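Local coordinates for protein 1-pyrroline-5-carboxylate dehydrogenase (Thermus thermophilus, PDB 1UZB) that probably catalyses the NAD-dependent oxidation of the open-chain aldehyde form of 1-pyrroline-5-carboxylate to glutamate, a late step of proline breakdown, at residues V172-G177 with R284-T289; V198-T203 with D501-F506; N202-K207 with I253-F258. All blocks are in the same frame, centred on the assembly; numbering follows the deposited sequence.

Contact 1: V172-G177 with R284-T289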
loop_
_atom_site.group_PDB
_atom_site.type_symbol
_atom_site.label_atom_id
_atom_site.label_comp_id
_atom_site.label_asym_id
_atom_site.label_seq_id
_atom_site.Cartn_x
_atom_site.Cartn_y
_atom_site.Cartn_z
ATOM N N VAL A 172 23.239 7.310 6.346
ATOM C CA VAL A 172 24.129 8.436 6.151
ATOM C C VAL A 172 25.257 7.979 5.238
ATOM O O VAL A 172 25.642 6.807 5.243
ATOM C CB VAL A 172 24.677 8.946 7.495
ATOM C CG1 VAL A 172 23.510 9.356 8.372
ATOM C CG2 VAL A 172 25.500 7.873 8.189
ATOM N N PRO A 173 25.772 8.888 4.402
ATOM C CA PRO A 173 26.863 8.538 3.490
ATOM C C PRO A 173 28.146 8.236 4.258
ATOM O O PRO A 173 28.293 8.626 5.419
ATOM C CB PRO A 173 26.965 9.769 2.590
ATOM C CG PRO A 173 26.540 10.882 3.496
ATOM C CD PRO A 173 25.362 10.292 4.228
ATOM N N LEU A 174 29.068 7.543 3.599
ATOM C CA LEU A 174 30.329 7.132 4.208
ATOM C C LEU A 174 31.414 8.198 4.269
ATOM O O LEU A 174 32.057 8.369 5.304
ATOM C CB LEU A 174 30.878 5.910 3.470
ATOM C CG LEU A 174 29.946 4.704 3.343
ATOM C CD1 LEU A 174 30.578 3.652 2.442
ATOM C CD2 LEU A 174 29.661 4.143 4.725
ATOM N N GLY A 175 31.637 8.893 3.159
ATOM C CA GLY A 175 32.665 9.919 3.127
ATOM C C GLY A 175 33.232 10.081 1.733
ATOM O O GLY A 175 32.495 10.029 0.750
ATOM N N ALA A 176 34.543 10.286 1.652
ATOM C CA ALA A 176 35.225 10.455 0.373
ATOM C C ALA A 176 35.841 9.130 -0.049
ATOM O O ALA A 176 36.510 8.466 0.746
ATOM C CB ALA A 176 36.314 11.523 0.490
ATOM N N GLY A 177 35.609 8.751 -1.303
ATOM C CA GLY A 177 36.148 7.502 -1.812
ATOM C C GLY A 177 36.760 7.653 -3.189
ATOM O O GLY A 177 36.722 8.728 -3.790
ATOM N N ARG A 284 35.526 -0.169 2.616
ATOM C CA ARG A 284 34.610 -0.942 1.800
ATOM C C ARG A 284 35.196 -0.899 0.399
ATOM O O ARG A 284 35.623 0.154 -0.071
ATOM C CB ARG A 284 33.212 -0.328 1.794
ATOM C CG ARG A 284 32.498 -0.422 3.123
ATOM C CD ARG A 284 31.032 -0.073 2.965
ATOM N NE ARG A 284 30.358 -0.039 4.259
ATOM C CZ ARG A 284 29.071 0.245 4.422
ATOM N NH1 ARG A 284 28.307 0.517 3.373
ATOM N NH2 ARG A 284 28.552 0.268 5.642
ATOM N N ALA A 285 35.245 -2.054 -0.250
ATOM C CA ALA A 285 35.770 -2.151 -1.604
ATOM C C ALA A 285 34.791 -2.950 -2.441
ATOM O O ALA A 285 34.472 -4.099 -2.114
ATOM C CB ALA A 285 37.133 -2.830 -1.599
ATOM N N TYR A 286 34.304 -2.332 -3.508
ATOM C CA TYR A 286 33.366 -2.978 -4.410
ATOM C C TYR A 286 34.115 -3.199 -5.710
ATOM O O TYR A 286 34.701 -2.270 -6.258
ATOM C CB TYR A 286 32.142 -2.080 -4.613
ATOM C CG TYR A 286 31.857 -1.126 -3.464
ATOM C CD1 TYR A 286 32.406 0.155 -3.445
ATOM C CD2 TYR A 286 31.042 -1.504 -2.397
ATOM C CE1 TYR A 286 32.151 1.036 -2.395
ATOM C CE2 TYR A 286 30.780 -0.629 -1.341
ATOM C CZ TYR A 286 31.336 0.641 -1.348
ATOM O OH TYR A 286 31.068 1.526 -0.324
ATOM N N VAL A 287 34.127 -4.440 -6.184
ATOM C CA VAL A 287 34.844 -4.752 -7.408
ATOM C C VAL A 287 34.049 -5.602 -8.397
ATOM O O VAL A 287 33.351 -6.542 -8.011
ATOM C CB VAL A 287 36.175 -5.479 -7.088
ATOM C CG1 VAL A 287 37.014 -4.641 -6.128
ATOM C CG2 VAL A 287 35.893 -6.845 -6.487
ATOM N N GLU A 288 34.136 -5.238 -9.674
ATOM C CA GLU A 288 33.493 -5.975 -10.764
ATOM C C GLU A 288 34.716 -6.365 -11.578
ATOM O O GLU A 288 35.391 -5.500 -12.142
ATOM C CB GLU A 288 32.555 -5.066 -11.567
ATOM C CG GLU A 288 31.608 -5.798 -12.518
ATOM C CD GLU A 288 32.118 -5.862 -13.950
ATOM O OE1 GLU A 288 33.067 -6.628 -14.227
ATOM O OE2 GLU A 288 31.564 -5.134 -14.799
ATOM N N THR A 289 34.992 -7.664 -11.639
ATOM C CA THR A 289 36.200 -8.167 -12.276
ATOM C C THR A 289 36.145 -9.037 -13.529
ATOM O O THR A 289 37.020 -9.885 -13.727
ATOM C CB THR A 289 37.030 -8.901 -11.218
ATOM O OG1 THR A 289 36.164 -9.757 -10.458
ATOM C CG2 THR A 289 37.683 -7.904 -10.272
#
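R284 opens the strand 284-288 by laying its long side chain across L174, the residue through which 172-177 makes this contact. The two side chains cross at about a right angle, and L174 divides its methyls along the arginine: CD1 rests against the aliphatic part, 3.8 Å from R284 CD, while CD2 sits over the centre of the guanidinium on one face, 3.9 Å above its plane. That placement depends on the straightness of the arginine, which runs extended from CG to NE (chi2 -168°) and so delivers its planar end past the leucine. The polar end is held by carbonyls: R284 NH1 gives hydrogen bonds to the backbone O of both L505 and L507, which should hold the guanidinium steady above the methyl. R284 also packs on T493 of a second subunit. The case illustrates how an arginine can serve as an apolar surface and a donor at once, its face packed by a leucine while NH1 binds main-chain oxygens.

Two residues on, Y286 approaches from the opposite direction to L174. In the conformer described, one of two modelled, its OH lies 3.5 Å from L174 CD1, a packing contact, while the hydroxyl is hydrogen-bonded to L505 O. The same methyl thus touches both R284 and Y286. Beyond Y286 the strand runs away from L174, and V287 packs on F282 of the second subunit.

The segments are not neighbours in their sheet. Strand 255-259 lies between strands 165-180 and 284-288, pairing in parallel with each, and L174 reaches past it from a break in 165-180. Strand 507-515 flanks the contact through E508, which touches both L174 and R284, while P173 and A176 face helix 73-90.

Contact 2: V198-T203 with D501-F506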
loop_
_atom_site.group_PDB
_atom_site.type_symbol
_atom_site.label_atom_id
_atom_site.label_comp_id
_atom_site.label_asym_id
_atom_site.label_seq_id
_atom_site.Cartn_x
_atom_site.Cartn_y
_atom_site.Cartn_z
ATOM N N VAL A 198 27.820 9.484 -5.043
ATOM C CA VAL A 198 27.583 10.915 -4.883
ATOM C C VAL A 198 26.115 11.255 -4.632
ATOM O O VAL A 198 25.807 12.152 -3.849
ATOM C CB VAL A 198 28.088 11.686 -6.131
ATOM C CG1 VAL A 198 27.565 13.117 -6.134
ATOM C CG2 VAL A 198 29.610 11.685 -6.145
ATOM N N ALA A 199 25.212 10.533 -5.283
ATOM C CA ALA A 199 23.784 10.789 -5.135
ATOM C C ALA A 199 23.316 10.772 -3.685
ATOM O O ALA A 199 22.492 11.600 -3.280
ATOM C CB ALA A 199 22.988 9.772 -5.943
ATOM N N VAL A 200 23.844 9.839 -2.902
ATOM C CA VAL A 200 23.437 9.720 -1.513
ATOM C C VAL A 200 24.300 10.477 -0.509
ATOM O O VAL A 200 24.164 10.279 0.700
ATOM C CB VAL A 200 23.331 8.234 -1.088
ATOM C CG1 VAL A 200 22.228 7.549 -1.885
ATOM C CG2 VAL A 200 24.666 7.529 -1.290
ATOM N N GLY A 201 25.199 11.332 -0.996
ATOM C CA GLY A 201 25.990 12.130 -0.074
ATOM C C GLY A 201 27.481 11.909 0.050
ATOM O O GLY A 201 28.126 12.579 0.853
ATOM N N ASN A 202 28.040 10.976 -0.710
ATOM C CA ASN A 202 29.479 10.739 -0.653
ATOM C C ASN A 202 30.161 11.678 -1.640
ATOM O O ASN A 202 29.500 12.330 -2.455
ATOM C CB ASN A 202 29.798 9.297 -1.053
ATOM C CG ASN A 202 29.202 8.280 -0.108
ATOM O OD1 ASN A 202 29.723 8.047 0.982
ATOM N ND2 ASN A 202 28.097 7.669 -0.519
ATOM N N THR A 203 31.486 11.760 -1.557
ATOM C CA THR A 203 32.254 12.565 -2.496
ATOM C C THR A 203 33.234 11.595 -3.146
ATOM O O THR A 203 33.614 10.581 -2.546
ATOM C CB THR A 203 32.970 13.748 -1.819
ATOM O OG1 THR A 203 33.856 13.266 -0.806
ATOM C CG2 THR A 203 31.941 14.694 -1.209
ATOM N N ASP A 501 19.584 -1.731 -4.754
ATOM C CA ASP A 501 20.590 -2.227 -3.819
ATOM C C ASP A 501 21.964 -1.591 -3.966
ATOM O O ASP A 501 22.740 -1.569 -3.016
ATOM C CB ASP A 501 20.749 -3.747 -3.959
ATOM C CG ASP A 501 19.625 -4.522 -3.302
ATOM O OD1 ASP A 501 18.682 -3.894 -2.773
ATOM O OD2 ASP A 501 19.695 -5.771 -3.315
ATOM N N TYR A 502 22.272 -1.075 -5.150
ATOM C CA TYR A 502 23.585 -0.480 -5.369
ATOM C C TYR A 502 23.891 0.655 -4.400
ATOM O O TYR A 502 24.982 0.719 -3.837
ATOM C CB TYR A 502 23.692 0.042 -6.803
ATOM C CG TYR A 502 25.097 0.407 -7.239
ATOM C CD1 TYR A 502 26.087 -0.569 -7.355
ATOM C CD2 TYR A 502 25.413 1.711 -7.620
ATOM C CE1 TYR A 502 27.350 -0.262 -7.850
ATOM C CE2 TYR A 502 26.675 2.032 -8.120
ATOM C CZ TYR A 502 27.634 1.037 -8.237
ATOM O OH TYR A 502 28.864 1.331 -8.785
ATOM N N LEU A 503 22.927 1.546 -4.190
ATOM C CA LEU A 503 23.159 2.687 -3.313
ATOM C C LEU A 503 23.367 2.339 -1.840
ATOM O O LEU A 503 24.055 3.064 -1.122
ATOM C CB LEU A 503 22.026 3.707 -3.469
ATOM C CG LEU A 503 21.779 4.179 -4.909
ATOM C CD1 LEU A 503 20.716 5.265 -4.913
ATOM C CD2 LEU A 503 23.075 4.702 -5.523
ATOM N N ARG A 504 22.787 1.231 -1.390
ATOM C CA ARG A 504 22.939 0.813 0.002
ATOM C C ARG A 504 24.410 0.564 0.343
ATOM O O ARG A 504 24.826 0.697 1.496
ATOM C CB ARG A 504 22.137 -0.469 0.256
ATOM C CG ARG A 504 22.241 -1.006 1.682
ATOM C CD ARG A 504 21.604 -0.048 2.666
ATOM N NE ARG A 504 21.724 -0.493 4.052
ATOM C CZ ARG A 504 22.824 -0.375 4.788
ATOM N NH1 ARG A 504 22.822 -0.809 6.041
ATOM N NH2 ARG A 504 23.923 0.179 4.285
ATOM N N LEU A 505 25.187 0.193 -0.671
ATOM C CA LEU A 505 26.608 -0.086 -0.499
ATOM C C LEU A 505 27.409 1.143 -0.084
ATOM O O LEU A 505 28.499 1.025 0.482
ATOM C CB LEU A 505 27.184 -0.630 -1.805
ATOM C CG LEU A 505 26.559 -1.915 -2.349
ATOM C CD1 LEU A 505 27.119 -2.191 -3.732
ATOM C CD2 LEU A 505 26.833 -3.071 -1.407
ATOM N N PHE A 506 26.865 2.323 -0.353
ATOM C CA PHE A 506 27.562 3.564 -0.045
ATOM C C PHE A 506 26.952 4.323 1.128
ATOM O O PHE A 506 27.132 5.537 1.267
ATOM C CB PHE A 506 27.600 4.436 -1.302
ATOM C CG PHE A 506 28.183 3.717 -2.488
ATOM C CD1 PHE A 506 27.367 3.020 -3.374
ATOM C CD2 PHE A 506 29.559 3.667 -2.673
ATOM C CE1 PHE A 506 27.914 2.282 -4.422
ATOM C CE2 PHE A 506 30.115 2.934 -3.715
ATOM C CZ PHE A 506 29.291 2.240 -4.591
#
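N202 and F506 are joined by a nearly straight hydrogen bond: N202 ND2 donates to F506 O over 2.9 Å, with an N-H...O angle of 169°. The oxygen lies almost in the plane of the asparagine amide, and the donor arrives on a lone pair in the carbonyl plane, so both flat groups are well aligned for the bond. A chi1 of -63° sets N202 CG opposite its carbonyl carbon, turning the amide toward F506. N202 ND2 also passes 3.4 Å from F506 CB. Beside this polar link V200 supplies the apolar part, its CG1 meeting L503 CD1 at 4.1 Å and its CG2 lying 4.3 Å from F506 CB.

The second shell explains why the amide stands so firmly. N202 ND2 has a further acceptor in P197 O, and N202 OD1 takes a hydrogen bond from G175 N, so both ends of the buried amide are engaged. With an alanine here, the carbonyl of F506 would probably lose its amide donor and G175 N its side-chain acceptor, weakening the tie between the two turns. Around the apolar half, A149 of helix 128-149 touches both V200 and L503.

V200 and N202 flank the C-prime residue of the Schellman motif that ends helix 188-199: this is G201, with positive phi (113°), whose N bonds to V198 O, while N202 N returns to P197 O.

Contact 3: N202-K207 with I253-F258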
loop_
_atom_site.group_PDB
_atom_site.type_symbol
_atom_site.label_atom_id
_atom_site.label_comp_id
_atom_site.label_asym_id
_atom_site.label_seq_id
_atom_site.Cartn_x
_atom_site.Cartn_y
_atom_site.Cartn_z
ATOM N N ASN A 202 28.040 10.976 -0.710
ATOM C CA ASN A 202 29.479 10.739 -0.653
ATOM C C ASN A 202 30.161 11.678 -1.640
ATOM O O ASN A 202 29.500 12.330 -2.455
ATOM C CB ASN A 202 29.798 9.297 -1.053
ATOM C CG ASN A 202 29.202 8.280 -0.108
ATOM O OD1 ASN A 202 29.723 8.047 0.982
ATOM N ND2 ASN A 202 28.097 7.669 -0.519
ATOM N N THR A 203 31.486 11.760 -1.557
ATOM C CA THR A 203 32.254 12.565 -2.496
ATOM C C THR A 203 33.234 11.595 -3.146
ATOM O O THR A 203 33.614 10.581 -2.546
ATOM C CB THR A 203 32.970 13.748 -1.819
ATOM O OG1 THR A 203 33.856 13.266 -0.806
ATOM C CG2 THR A 203 31.941 14.694 -1.209
ATOM N N VAL A 204 33.636 11.897 -4.377
ATOM C CA VAL A 204 34.479 10.989 -5.134
ATOM C C VAL A 204 35.682 11.572 -5.864
ATOM O O VAL A 204 35.655 12.708 -6.345
ATOM C CB VAL A 204 33.592 10.254 -6.187
ATOM C CG1 VAL A 204 34.443 9.493 -7.194
ATOM C CG2 VAL A 204 32.629 9.316 -5.485
ATOM N N ILE A 205 36.742 10.771 -5.919
ATOM C CA ILE A 205 37.946 11.102 -6.671
ATOM C C ILE A 205 37.916 10.008 -7.740
ATOM O O ILE A 205 37.986 8.821 -7.423
ATOM C CB ILE A 205 39.230 10.963 -5.834
ATOM C CG1 ILE A 205 39.193 11.941 -4.658
ATOM C CG2 ILE A 205 40.443 11.249 -6.709
ATOM C CD1 ILE A 205 40.400 11.838 -3.744
ATOM N N ALA A 206 37.784 10.403 -9.001
ATOM C CA ALA A 206 37.699 9.433 -10.085
ATOM C C ALA A 206 38.936 9.343 -10.955
ATOM O O ALA A 206 39.456 10.360 -11.424
ATOM C CB ALA A 206 36.483 9.742 -10.956
ATOM N N LYS A 207 39.410 8.117 -11.157
ATOM C CA LYS A 207 40.563 7.877 -12.007
ATOM C C LYS A 207 40.071 7.174 -13.262
ATOM O O LYS A 207 39.664 6.012 -13.216
ATOM C CB LYS A 207 41.602 6.984 -11.325
ATOM C CG LYS A 207 42.864 6.836 -12.175
ATOM C CD LYS A 207 43.543 5.489 -12.016
ATOM C CE LYS A 207 44.657 5.337 -13.046
ATOM N NZ LYS A 207 45.329 4.010 -12.976
ATOM N N ILE A 253 41.019 7.162 2.745
ATOM C CA ILE A 253 40.082 6.816 1.680
ATOM C C ILE A 253 39.057 5.897 2.347
ATOM O O ILE A 253 39.415 4.879 2.946
ATOM C CB ILE A 253 40.799 6.118 0.497
ATOM C CG1 ILE A 253 41.294 7.179 -0.488
ATOM C CG2 ILE A 253 39.867 5.134 -0.202
ATOM C CD1 ILE A 253 40.177 7.903 -1.242
ATOM N N ARG A 254 37.783 6.270 2.261
ATOM C CA ARG A 254 36.717 5.508 2.911
ATOM C C ARG A 254 36.215 4.287 2.153
ATOM O O ARG A 254 35.863 3.273 2.757
ATOM C CB ARG A 254 35.533 6.435 3.215
ATOM C CG ARG A 254 34.433 5.795 4.057
ATOM C CD ARG A 254 34.927 5.511 5.463
ATOM N NE ARG A 254 34.004 4.735 6.288
ATOM C CZ ARG A 254 33.863 3.416 6.219
ATOM N NH1 ARG A 254 33.010 2.800 7.026
ATOM N NH2 ARG A 254 34.566 2.708 5.342
ATOM N N PHE A 255 36.158 4.389 0.832
ATOM C CA PHE A 255 35.695 3.278 0.017
ATOM C C PHE A 255 36.353 3.301 -1.341
ATOM O O PHE A 255 36.882 4.327 -1.772
ATOM C CB PHE A 255 34.168 3.315 -0.155
ATOM C CG PHE A 255 33.650 4.556 -0.841
ATOM C CD1 PHE A 255 33.271 5.669 -0.100
ATOM C CD2 PHE A 255 33.542 4.613 -2.232
ATOM C CE1 PHE A 255 32.792 6.819 -0.726
ATOM C CE2 PHE A 255 33.063 5.760 -2.867
ATOM C CZ PHE A 255 32.687 6.865 -2.112
ATOM N N ILE A 256 36.303 2.160 -2.015
ATOM C CA ILE A 256 36.889 2.016 -3.336
ATOM C C ILE A 256 35.860 1.342 -4.228
ATOM O O ILE A 256 35.316 0.300 -3.872
ATOM C CB ILE A 256 38.147 1.124 -3.285
ATOM C CG1 ILE A 256 39.172 1.725 -2.323
ATOM C CG2 ILE A 256 38.750 0.978 -4.672
ATOM C CD1 ILE A 256 40.086 0.690 -1.694
ATOM N N ASN A 257 35.574 1.957 -5.371
ATOM C CA ASN A 257 34.627 1.397 -6.324
ATOM C C ASN A 257 35.474 1.109 -7.563
ATOM O O ASN A 257 36.005 2.027 -8.190
ATOM C CB ASN A 257 33.516 2.409 -6.620
ATOM C CG ASN A 257 32.271 1.762 -7.200
ATOM O OD1 ASN A 257 32.150 0.536 -7.245
ATOM N ND2 ASN A 257 31.333 2.590 -7.643
ATOM N N PHE A 258 35.614 -0.170 -7.895
ATOM C CA PHE A 258 36.448 -0.585 -9.014
ATOM C C PHE A 258 35.785 -1.522 -10.005
ATOM O O PHE A 258 35.027 -2.415 -9.630
ATOM C CB PHE A 258 37.704 -1.275 -8.469
ATOM C CG PHE A 258 38.515 -1.991 -9.516
ATOM C CD1 PHE A 258 39.439 -1.301 -10.290
ATOM C CD2 PHE A 258 38.359 -3.362 -9.716
ATOM C CE1 PHE A 258 40.202 -1.963 -11.249
ATOM C CE2 PHE A 258 39.117 -4.038 -10.676
ATOM C CZ PHE A 258 40.039 -3.337 -11.441
#
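F255 carries this contact, its ring reaching toward the chain where 202-207 begins. Its CG takes the position between backbone N and carbonyl carbon (chi1 61°), which lifts the ring out of strand 255-259 and sends its far end, CE1 and CZ, to the other segment. There N202 presents an aliphatic carbon and an oxygen together: N202 CB lies 3.9 Å from F255 CZ and equally near CE1, and N202 OD1 approaches F255 CE1 to 3.7 Å. The amide plane stands 73° from the ring plane, and the two side chains slant across each other without stacking.

V204 completes the grip from the edge. Its CG2 sits near the plane of the ring, 4.2 Å from F255 CZ, and chi1 of 169° places that methyl opposite the carbonyl carbon of V204. From the residue between N202 and V204 in sequence, T203 O comes within 3.9 Å of F255 CZ. Further along, L80 of helix 73-90 touches both I205 and I253.

The strands concerned are separated by strand 165-180, which is parallel to both; T203 bonds to the backbone of G175 and G177, and R254 to that of A176. P197 of helix 188-199 also lies against F255.

No hydrogen bond crosses the contact, so its cohesion is that of close packing round an aromatic end. The two oxygens do not depend on the phenylalanine: OD1 is engaged by its own bond, and T203 O pairs with G177 N of strand 165-180. What the chemistry implies above all is that a buried polar turn, once its own bonds are made, can be packed like an apolar surface.

Overall arrangement
Contact 1 starts first along the chain, at 172-177. Contact 2 begins next, at 198-203, and contact 3 opens at 202-207, sharing N202 and T203 with it. Contact 3 is the first to close, at 253-258, and is therefore nested inside the loop that contact 1 closes at 284-289, 107 residues after its first segment ends. Contact 2 closes only at 501-506, so it crosses contact 1. Contacts 1 and 3 join strands of one Rossmann-like sheet and meet where Y286 pairs with I256 and F258 in the backbone, whereas contact 2 ties the end of helix 188-199 to helix 500-504 near the C terminus.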